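Local coordinates for amino acid ABC transporter, periplasmic amino acid-binding protein (Brucella ovis, PDB 4Z9N), which binds glutathione in its cleft and probably delivers it, or related amino-acid compounds, to an ABC transporter for uptake from the periplasm, at residues S94-T97 with D102-G105; C49-S54 with R229-A234; E144-D149 with S209-G214; L30-P35 with I106-G111. All blocks are in the same frame, centred on the assembly; numbering follows the deposited sequence. Where two conformers were deposited one is given.

Interaction 1 (S94-T97 with D102-G105); sequences SRDT and DFAG. With NA (sodium ion), chain K; GSH (glutathione), chain U; EDO (1,2-ethanediol), chain V.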
# COMPACT_ATOMS: atom_id res chain seq x y z
N SER D 94 -5.66 -14.90 1.92
CA SER D 94 -6.06 -15.91 2.89
C SER D 94 -5.50 -15.59 4.27
O SER D 94 -6.16 -15.84 5.29
CB SER D 94 -5.63 -17.31 2.44
OG SER D 94 -4.23 -17.41 2.25
N ARG D 95 -4.31 -15.00 4.32
CA ARG D 95 -3.74 -14.62 5.61
C ARG D 95 -4.44 -13.37 6.17
O ARG D 95 -4.43 -13.12 7.37
CB ARG D 95 -2.23 -14.41 5.48
CG ARG D 95 -1.52 -15.71 5.16
CD ARG D 95 -0.06 -15.46 4.80
NE ARG D 95 0.66 -16.72 4.63
CZ ARG D 95 1.96 -16.79 4.34
NH1 ARG D 95 2.65 -15.67 4.18
NH2 ARG D 95 2.56 -17.96 4.22
N ASP D 96 -5.11 -12.62 5.29
CA ASP D 96 -5.81 -11.38 5.66
C ASP D 96 -7.23 -11.68 6.13
O ASP D 96 -7.81 -10.95 6.95
CB ASP D 96 -5.83 -10.43 4.44
CG ASP D 96 -5.92 -8.95 4.80
OD1 ASP D 96 -5.95 -8.57 6.00
OD2 ASP D 96 -5.91 -8.14 3.84
N THR D 97 -7.81 -12.77 5.64
CA THR D 97 -9.23 -13.03 5.87
C THR D 97 -9.53 -14.18 6.82
O THR D 97 -10.60 -14.21 7.42
CB THR D 97 -9.96 -13.37 4.56
OG1 THR D 97 -9.34 -14.51 3.96
CG2 THR D 97 -9.88 -12.19 3.61
N ASP D 102 -4.28 -8.66 10.46
CA ASP D 102 -4.22 -7.55 9.51
C ASP D 102 -2.76 -7.24 9.20
O ASP D 102 -1.83 -7.72 9.87
CB ASP D 102 -4.89 -6.28 10.07
CG ASP D 102 -6.40 -6.26 9.89
OD1 ASP D 102 -6.92 -6.86 8.93
OD2 ASP D 102 -7.07 -5.63 10.73
N PHE D 103 -2.54 -6.40 8.20
CA PHE D 103 -1.20 -6.03 7.78
C PHE D 103 -1.11 -4.51 7.79
O PHE D 103 -1.97 -3.84 7.23
CB PHE D 103 -0.87 -6.61 6.41
CG PHE D 103 -0.84 -8.10 6.39
CD1 PHE D 103 -2.02 -8.84 6.22
CD2 PHE D 103 0.35 -8.79 6.57
CE1 PHE D 103 -1.99 -10.23 6.23
CE2 PHE D 103 0.38 -10.17 6.58
CZ PHE D 103 -0.78 -10.88 6.42
N ALA D 104 -0.07 -3.99 8.43
CA ALA D 104 0.03 -2.55 8.64
C ALA D 104 0.82 -1.86 7.53
O ALA D 104 0.87 -0.64 7.46
CB ALA D 104 0.64 -2.27 9.99
N GLY D 105 1.42 -2.65 6.64
CA GLY D 105 2.30 -2.08 5.63
C GLY D 105 3.17 -3.17 5.03
O GLY D 105 3.19 -4.29 5.53
NA NA K . -7.60 -8.80 7.80
N1 GSH U . 7.53 -15.18 2.37
CA1 GSH U . 7.19 -16.61 2.37
C1 GSH U . 5.95 -16.81 3.25
O11 GSH U . 5.40 -17.94 3.28
O12 GSH U . 5.49 -15.86 3.94
CB1 GSH U . 8.32 -17.47 2.95
CG1 GSH U . 8.61 -17.02 4.39
CD1 GSH U . 9.55 -18.03 5.04
OE1 GSH U . 9.27 -18.59 6.06
N2 GSH U . 10.82 -18.29 4.40
CA2 GSH U . 11.70 -19.27 5.01
C2 GSH U . 12.15 -18.85 6.42
O2 GSH U . 12.10 -17.73 6.82
CB2 GSH U . 12.86 -19.61 4.07
SG2 GSH U . 14.03 -18.23 3.90
N3 GSH U . 12.61 -19.91 7.29
CA3 GSH U . 13.05 -19.60 8.62
C3 GSH U . 12.31 -20.52 9.59
O31 GSH U . 12.71 -20.59 10.79
O32 GSH U . 11.30 -21.20 9.22
C1 EDO V . 0.79 -20.54 2.76
O1 EDO V . 1.42 -20.62 4.04
C2 EDO V . -0.70 -20.27 2.90
O2 EDO V . -0.95 -19.12 3.73
O HOH W 1 -4.98 -6.07 6.42
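R95 and F103 meet at the root of the arginine side chain, where CB of R95 lies 3.9 Å from CZ of F103, at the edge of the ring. With CG beside the backbone N (chi1 -66°), the rest of the chain runs extended away from the strand. CG and CD pass an ethanediol molecule, probably from the crystallisation liquor, and NE donates to its O2. At the tip the guanidinium meets the α-carboxylate of the γ-glutamyl end of glutathione by a two-pronged grip: NH1 of R95 reaches O12 at 2.9 Å, and NH2 of R95 reaches O11 at 3.0 Å. Both bonds are nearly straight, the pairing familiar from amino-acid-binding relatives. NH2 also donates to the diol's O1, and NH1 to T90 O.

Next along the helix, D96 binds sodium through its backbone O and through OD1, the latter at 2.5 Å from the ion. D102 adds OD1, its carboxylate turned 84° from that of D96. L101 O and Q219 OE1 of the same chain and D226 OD1 of the second subunit complete the site, while OD2 of D96 turns to R229 and W230 of that subunit. Helix 93-97 is thus fastened to strand 101-117, which pairs here with strand 211-218.

Interaction 2 (C49-S54 with R229-A234); sequences CRAVAS and RWTHNA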
# COMPACT_ATOMS: atom_id res chain seq x y z
N CYS D 49 11.49 -3.86 13.93
CA CYS D 49 11.05 -4.07 15.31
C CYS D 49 11.58 -3.00 16.23
O CYS D 49 10.86 -2.45 17.07
CB CYS D 49 11.50 -5.43 15.84
SG CYS D 49 10.83 -6.83 14.97
N ARG D 50 12.87 -2.72 16.09
CA ARG D 50 13.50 -1.71 16.91
C ARG D 50 12.93 -0.32 16.60
O ARG D 50 12.93 0.56 17.47
CB ARG D 50 15.02 -1.71 16.72
CG ARG D 50 15.70 -3.03 17.07
CD ARG D 50 17.19 -2.81 17.34
NE ARG D 50 17.89 -4.08 17.53
CZ ARG D 50 17.94 -4.74 18.69
NH1 ARG D 50 17.33 -4.26 19.76
NH2 ARG D 50 18.59 -5.89 18.76
N ALA D 51 12.47 -0.13 15.37
CA ALA D 51 11.86 1.15 15.00
C ALA D 51 10.56 1.38 15.79
O ALA D 51 10.29 2.49 16.26
CB ALA D 51 11.59 1.23 13.47
N VAL D 52 9.76 0.33 15.92
CA VAL D 52 8.53 0.42 16.69
C VAL D 52 8.85 0.65 18.16
O VAL D 52 8.23 1.48 18.81
CB VAL D 52 7.67 -0.83 16.49
CG1 VAL D 52 6.44 -0.79 17.37
CG2 VAL D 52 7.28 -0.95 15.02
N ALA D 53 9.85 -0.06 18.67
CA ALA D 53 10.27 0.15 20.04
C ALA D 53 10.75 1.59 20.26
O ALA D 53 10.51 2.18 21.32
CB ALA D 53 11.36 -0.85 20.43
N SER D 54 11.43 2.15 19.26
CA SER D 54 11.92 3.53 19.41
C SER D 54 10.76 4.52 19.40
O SER D 54 10.73 5.46 20.18
CB SER D 54 12.92 3.88 18.31
OG SER D 54 13.94 2.91 18.19
N ARG D 229 1.84 0.80 11.43
CA ARG D 229 1.72 1.41 10.10
C ARG D 229 2.49 2.72 9.99
O ARG D 229 3.18 3.00 9.00
CB ARG D 229 0.25 1.68 9.77
CG ARG D 229 0.08 2.41 8.43
CD ARG D 229 -1.39 2.57 8.04
NE ARG D 229 -2.15 1.37 8.33
CZ ARG D 229 -3.04 1.25 9.31
NH1 ARG D 229 -3.35 2.29 10.08
NH2 ARG D 229 -3.65 0.10 9.50
N TRP D 230 2.35 3.55 11.00
CA TRP D 230 2.89 4.88 10.88
C TRP D 230 4.36 4.93 11.28
O TRP D 230 5.06 5.84 10.86
CB TRP D 230 2.01 5.86 11.64
CG TRP D 230 0.86 6.14 10.76
CD1 TRP D 230 -0.40 5.61 10.85
CD2 TRP D 230 0.88 6.91 9.55
NE1 TRP D 230 -1.17 6.05 9.80
CE2 TRP D 230 -0.41 6.85 8.99
CE3 TRP D 230 1.87 7.68 8.91
CZ2 TRP D 230 -0.75 7.52 7.81
CZ3 TRP D 230 1.53 8.35 7.74
CH2 TRP D 230 0.24 8.26 7.20
N THR D 231 4.85 3.93 12.01
CA THR D 231 6.30 3.73 12.13
C THR D 231 6.90 3.50 10.74
O THR D 231 7.86 4.18 10.35
CB THR D 231 6.65 2.55 13.06
OG1 THR D 231 6.23 2.86 14.39
CG2 THR D 231 8.15 2.28 13.05
N HIS D 232 6.33 2.56 10.00
CA HIS D 232 6.74 2.28 8.62
C HIS D 232 6.72 3.52 7.72
O HIS D 232 7.68 3.81 7.01
CB HIS D 232 5.84 1.20 8.03
CG HIS D 232 6.02 0.97 6.56
ND1 HIS D 232 7.21 0.56 6.01
CD2 HIS D 232 5.13 1.03 5.54
CE1 HIS D 232 7.06 0.40 4.70
NE2 HIS D 232 5.80 0.67 4.39
N ASN D 233 5.62 4.26 7.76
CA ASN D 233 5.50 5.38 6.84
C ASN D 233 6.38 6.54 7.28
O ASN D 233 6.87 7.29 6.44
CB ASN D 233 4.04 5.79 6.70
CG ASN D 233 3.28 4.85 5.77
OD1 ASN D 233 3.39 4.96 4.56
ND2 ASN D 233 2.54 3.89 6.35
N ALA D 234 6.65 6.64 8.59
CA ALA D 234 7.60 7.63 9.06
C ALA D 234 8.98 7.31 8.50
O ALA D 234 9.70 8.22 8.06
CB ALA D 234 7.65 7.67 10.59
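T231 presses its methyl group against A51 and V52, a helix-on-helix contact between helices 44-57 and 222-240 within the periplasmic-binding-protein fold. Because T231 has CG2 opposite its backbone N and OG1 beside it (chi1 -66°), the methyl is the branch that advances farthest. T231 CG2 lands 3.6 Å from A51 CB, approaching methyl to methyl, and also sits over the backbone between A51 and V52, with T231 CG2 3.8 Å from V52 N.

V52 meets the threonine differently. The two side chains lie at about a right angle, and the valine branch that does the touching is CG2, 3.9 Å from T231 CG2. The threonine hydroxyl lies alongside this valine branch, and OG1 of T231 is hydrogen-bonded to V227 O, one turn back in its own helix. Its polarity is therefore spent on its own helix, and the buried interface is left to apolar groups.

Other elements cover the two residues of the first helix: V52 packs on L21 of strand 21-25, and A51 on V289 of helix 281-289. On the second helix, R229 packs against W91 of the other subunit. Farther along the first helix, the hydroxyl of S54 is also folded back: S54 OG gives R50 O a 2.7 Å hydrogen bond, and S54 N reaches the same oxygen from the opposite face of the carbonyl plane.

Interaction 3 (E144-D149 with S209-G214); sequences ELNMAD and SKEPFG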
# COMPACT_ATOMS: atom_id res chain seq x y z
N GLU D 144 5.97 -23.05 -1.18
CA GLU D 144 5.66 -24.43 -1.53
C GLU D 144 4.49 -24.49 -2.53
O GLU D 144 4.51 -25.27 -3.48
CB GLU D 144 5.34 -25.24 -0.27
CG GLU D 144 4.97 -26.68 -0.55
CD GLU D 144 4.48 -27.43 0.68
OE1 GLU D 144 3.94 -26.79 1.62
OE2 GLU D 144 4.60 -28.67 0.70
N LEU D 145 3.47 -23.66 -2.31
CA LEU D 145 2.30 -23.66 -3.19
C LEU D 145 2.64 -23.08 -4.56
O LEU D 145 2.20 -23.60 -5.59
CB LEU D 145 1.14 -22.87 -2.55
CG LEU D 145 0.76 -23.31 -1.13
CD1 LEU D 145 -0.37 -22.45 -0.55
CD2 LEU D 145 0.37 -24.79 -1.12
N ASN D 146 3.39 -21.98 -4.58
CA ASN D 146 3.73 -21.34 -5.85
C ASN D 146 4.58 -22.26 -6.72
O ASN D 146 4.44 -22.24 -7.94
CB ASN D 146 4.50 -20.04 -5.65
CG ASN D 146 3.71 -18.97 -4.93
OD1 ASN D 146 2.49 -18.90 -5.05
ND2 ASN D 146 4.41 -18.14 -4.17
N MET D 147 5.49 -23.02 -6.11
CA MET D 147 6.36 -23.89 -6.90
C MET D 147 5.52 -24.96 -7.61
O MET D 147 5.72 -25.23 -8.78
CB MET D 147 7.44 -24.56 -6.07
CG MET D 147 8.24 -25.56 -6.89
SD MET D 147 9.76 -26.08 -6.09
CE MET D 147 9.14 -26.78 -4.56
N ALA D 148 4.59 -25.56 -6.88
CA ALA D 148 3.71 -26.53 -7.50
C ALA D 148 3.01 -25.89 -8.70
O ALA D 148 2.95 -26.49 -9.79
CB ALA D 148 2.69 -27.06 -6.48
N ASP D 149 2.48 -24.68 -8.51
CA ASP D 149 1.77 -23.98 -9.59
C ASP D 149 2.66 -23.82 -10.82
O ASP D 149 2.23 -24.04 -11.96
CB ASP D 149 1.32 -22.58 -9.15
CG ASP D 149 0.18 -22.59 -8.16
OD1 ASP D 149 -0.50 -23.62 -8.00
OD2 ASP D 149 -0.04 -21.52 -7.55
N SER D 209 6.45 -15.28 -8.47
CA SER D 209 5.34 -14.87 -7.60
C SER D 209 5.54 -13.45 -7.12
O SER D 209 6.64 -12.91 -7.22
CB SER D 209 5.24 -15.79 -6.39
OG SER D 209 6.34 -15.54 -5.52
N LYS D 210 4.47 -12.87 -6.59
CA LYS D 210 4.55 -11.65 -5.80
C LYS D 210 4.63 -12.02 -4.32
O LYS D 210 3.80 -12.79 -3.82
CB LYS D 210 3.34 -10.75 -6.05
CG LYS D 210 3.33 -10.13 -7.44
CD LYS D 210 2.07 -9.28 -7.65
CE LYS D 210 0.87 -10.18 -7.91
NZ LYS D 210 -0.29 -9.32 -8.39
N GLU D 211 5.63 -11.49 -3.62
CA GLU D 211 5.79 -11.78 -2.19
C GLU D 211 6.01 -10.49 -1.41
O GLU D 211 7.14 -10.15 -1.04
CB GLU D 211 6.95 -12.76 -1.94
CG GLU D 211 6.92 -14.01 -2.78
CD GLU D 211 6.05 -15.15 -2.23
OE1 GLU D 211 5.48 -15.04 -1.11
OE2 GLU D 211 5.94 -16.17 -2.94
N PRO D 212 4.94 -9.73 -1.19
CA PRO D 212 5.07 -8.52 -0.38
C PRO D 212 5.18 -8.85 1.12
O PRO D 212 4.23 -9.39 1.71
CB PRO D 212 3.80 -7.73 -0.73
CG PRO D 212 2.78 -8.83 -1.08
CD PRO D 212 3.61 -9.87 -1.80
N PHE D 213 6.32 -8.54 1.73
CA PHE D 213 6.54 -8.83 3.15
C PHE D 213 5.73 -7.84 3.98
O PHE D 213 5.90 -6.63 3.81
CB PHE D 213 8.03 -8.72 3.53
CG PHE D 213 8.92 -9.75 2.88
CD1 PHE D 213 8.38 -10.74 2.07
CD2 PHE D 213 10.29 -9.73 3.11
CE1 PHE D 213 9.22 -11.70 1.46
CE2 PHE D 213 11.14 -10.67 2.50
CZ PHE D 213 10.59 -11.67 1.69
N GLY D 214 4.88 -8.34 4.86
CA GLY D 214 3.95 -7.48 5.59
C GLY D 214 4.20 -7.37 7.08
O GLY D 214 4.66 -8.30 7.71
O HOH W 2 2.67 -15.48 -3.16
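N146 lays the end of its amide against S209, with ND2 3.3 Å from S209 CB. The amide also approaches the glutamate two residues on: ND2 of N146 comes within 2.8 Å of E211 OE2, yet the angle is too poor for a hydrogen bond. Amide and carboxylate arrive from opposite directions with their planes 60° apart. ND2 is hydrogen-bonded to Q112 OE1, and the strongest polar partner of the asparagine is R328 of the second subunit. A water accepts a weak bond from ND2 and donates to K210 O at 3.0 Å.

This joins helix 142-153, which packs on strands 134-138 and 159-163, to the start of strand 211-218. That strand runs antiparallel to strand 101-117, consistent with the paired crossing strands that link the two lobes of binding proteins of this family.

The E211 chain is bent at its second torsion (-85°), which curls the carboxylate back toward its own S209. There S209 OG donates to E211 OE2 at 2.7 Å, from the anti side and 24° out of the carboxylate plane. The other oxygen, E211 OE1, is hydrogen-bonded to the hydroxyls of T90 and T142, and the residue touches glutathione.

Interaction 4 (L30-P35 with I106-G111); sequences LGFASP and INYYDG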
# COMPACT_ATOMS: atom_id res chain seq x y z
N LEU D 30 20.19 -14.46 7.42
CA LEU D 30 21.18 -13.38 7.33
C LEU D 30 20.61 -12.21 6.56
O LEU D 30 20.03 -12.38 5.49
CB LEU D 30 22.47 -13.88 6.67
CG LEU D 30 23.30 -14.87 7.49
CD1 LEU D 30 24.42 -15.49 6.68
CD2 LEU D 30 23.85 -14.19 8.75
N GLY D 31 20.77 -11.01 7.12
CA GLY D 31 20.31 -9.80 6.47
C GLY D 31 18.95 -9.38 6.97
O GLY D 31 18.63 -8.20 7.00
N PHE D 32 18.14 -10.35 7.38
CA PHE D 32 16.79 -10.04 7.80
C PHE D 32 16.58 -10.19 9.31
O PHE D 32 16.02 -9.30 9.93
CB PHE D 32 15.81 -10.90 7.01
CG PHE D 32 15.52 -10.30 5.68
CD1 PHE D 32 16.41 -10.47 4.62
CD2 PHE D 32 14.43 -9.47 5.51
CE1 PHE D 32 16.15 -9.88 3.39
CE2 PHE D 32 14.17 -8.87 4.28
CZ PHE D 32 15.05 -9.07 3.23
N ALA D 33 17.01 -11.31 9.88
CA ALA D 33 16.91 -11.48 11.33
C ALA D 33 17.77 -12.64 11.77
O ALA D 33 17.50 -13.79 11.43
CB ALA D 33 15.47 -11.71 11.76
N SER D 34 18.81 -12.31 12.51
CA SER D 34 19.80 -13.30 12.91
C SER D 34 20.40 -12.92 14.26
O SER D 34 20.77 -11.77 14.47
CB SER D 34 20.88 -13.42 11.85
OG SER D 34 21.70 -14.54 12.09
N PRO D 35 20.50 -13.90 15.18
CA PRO D 35 21.13 -13.67 16.48
C PRO D 35 22.60 -14.03 16.46
O PRO D 35 22.98 -14.98 15.77
CB PRO D 35 20.36 -14.61 17.40
CG PRO D 35 20.03 -15.78 16.51
CD PRO D 35 19.89 -15.24 15.09
N ILE D 106 3.88 -2.82 3.96
CA ILE D 106 4.75 -3.74 3.24
C ILE D 106 6.16 -3.17 3.34
O ILE D 106 6.44 -2.14 2.74
CB ILE D 106 4.31 -3.91 1.78
CG1 ILE D 106 2.97 -4.67 1.69
CG2 ILE D 106 5.39 -4.63 0.96
CD1 ILE D 106 2.24 -4.42 0.36
N ASN D 107 7.03 -3.81 4.10
CA ASN D 107 8.35 -3.22 4.26
C ASN D 107 9.35 -3.74 3.23
O ASN D 107 10.44 -3.21 3.11
CB ASN D 107 8.87 -3.41 5.70
CG ASN D 107 9.17 -4.85 6.08
OD1 ASN D 107 8.66 -5.81 5.50
ND2 ASN D 107 9.99 -5.00 7.11
N TYR D 108 8.97 -4.74 2.45
CA TYR D 108 9.86 -5.22 1.40
C TYR D 108 9.05 -5.99 0.37
O TYR D 108 8.44 -7.00 0.70
CB TYR D 108 10.96 -6.12 2.00
CG TYR D 108 12.04 -6.47 1.00
CD1 TYR D 108 11.88 -7.53 0.12
CD2 TYR D 108 13.20 -5.71 0.91
CE1 TYR D 108 12.84 -7.83 -0.82
CE2 TYR D 108 14.16 -6.00 -0.02
CZ TYR D 108 13.98 -7.06 -0.89
OH TYR D 108 14.93 -7.34 -1.83
N TYR D 109 9.02 -5.49 -0.87
CA TYR D 109 8.39 -6.22 -1.98
C TYR D 109 9.38 -7.23 -2.53
O TYR D 109 10.43 -6.85 -2.99
CB TYR D 109 7.95 -5.28 -3.10
CG TYR D 109 6.88 -4.29 -2.70
CD1 TYR D 109 7.23 -3.08 -2.12
CD2 TYR D 109 5.54 -4.56 -2.90
CE1 TYR D 109 6.26 -2.16 -1.75
CE2 TYR D 109 4.56 -3.65 -2.54
CZ TYR D 109 4.94 -2.45 -1.96
OH TYR D 109 3.97 -1.53 -1.60
N ASP D 110 9.02 -8.51 -2.49
CA ASP D 110 9.91 -9.56 -3.02
C ASP D 110 9.13 -10.45 -3.99
O ASP D 110 7.96 -10.20 -4.30
CB ASP D 110 10.49 -10.39 -1.87
CG ASP D 110 11.88 -10.90 -2.17
OD1 ASP D 110 12.33 -10.79 -3.33
OD2 ASP D 110 12.54 -11.41 -1.22
N GLY D 111 9.80 -11.48 -4.51
CA GLY D 111 9.17 -12.45 -5.38
C GLY D 111 9.93 -13.76 -5.23
O GLY D 111 11.10 -13.74 -4.83
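A T-shaped aromatic pair near the glutathione cleft joins F32 to Y108, the phenylalanine presenting its edge to the face of the tyrosine. The ring centroids are 5.8 Å apart and the planes stand at 87°, almost exactly perpendicular. The leading atom is CZ, the far end of the F32 ring, which comes over one face of Y108 and has CD2 as its nearest atom, 4.5 Å away.

F32 lies in a loop before the short strand 34-35, just after G31, whose positive phi (96°) bends the chain. Its ring also packs on D45 of helix 44-57 and on S186 of helix 185-192. Y108 comes from strand 101-117 where the chain has just turned a corner at N107. With CG opposite the backbone N (chi1 -171°), its ring is carried toward F32, while D110 CB borders the tyrosine ring at its edge, in the plane. S186 touches both aromatic rings and accordingly lies beside the pair, its OG hydrogen-bonded to D110 OD2. I300 and I308 pack on the tyrosine as well.

No hydrogen bond crosses between the two segments. What remains is probably the weak attraction of the slightly positive hydrogens on the phenylalanine rim for the electron-rich tyrosine face; a closest approach of 4.5 Å between F32 CZ and Y108 CD2 implies a light, apolar edge-to-face contact.

Strands 101-117 and 211-218, antiparallel neighbours in the mixed sheet, organise the set. Interactions 1 and 4 occupy successive parts of the first strand, with centres about 17 Å apart, and the later segment of interaction 3 lies on the second. Interactions 3 and 4 are joined by probable backbone hydrogen bonds, E211 N to D110 O and F213 N to Y108 O. Interaction 2 follows through helix 222-240, where H232 packs on I106 and N107; its centre is about 26 Å from that of interaction 3. Along the sequence, interaction 1 is nested within interactions 2 and 4, whose segments alternate. The paired strands are consistent with the lobe-linking crossing strands of such binding proteins; interactions 1, 2 and 3 also touch the second subunit.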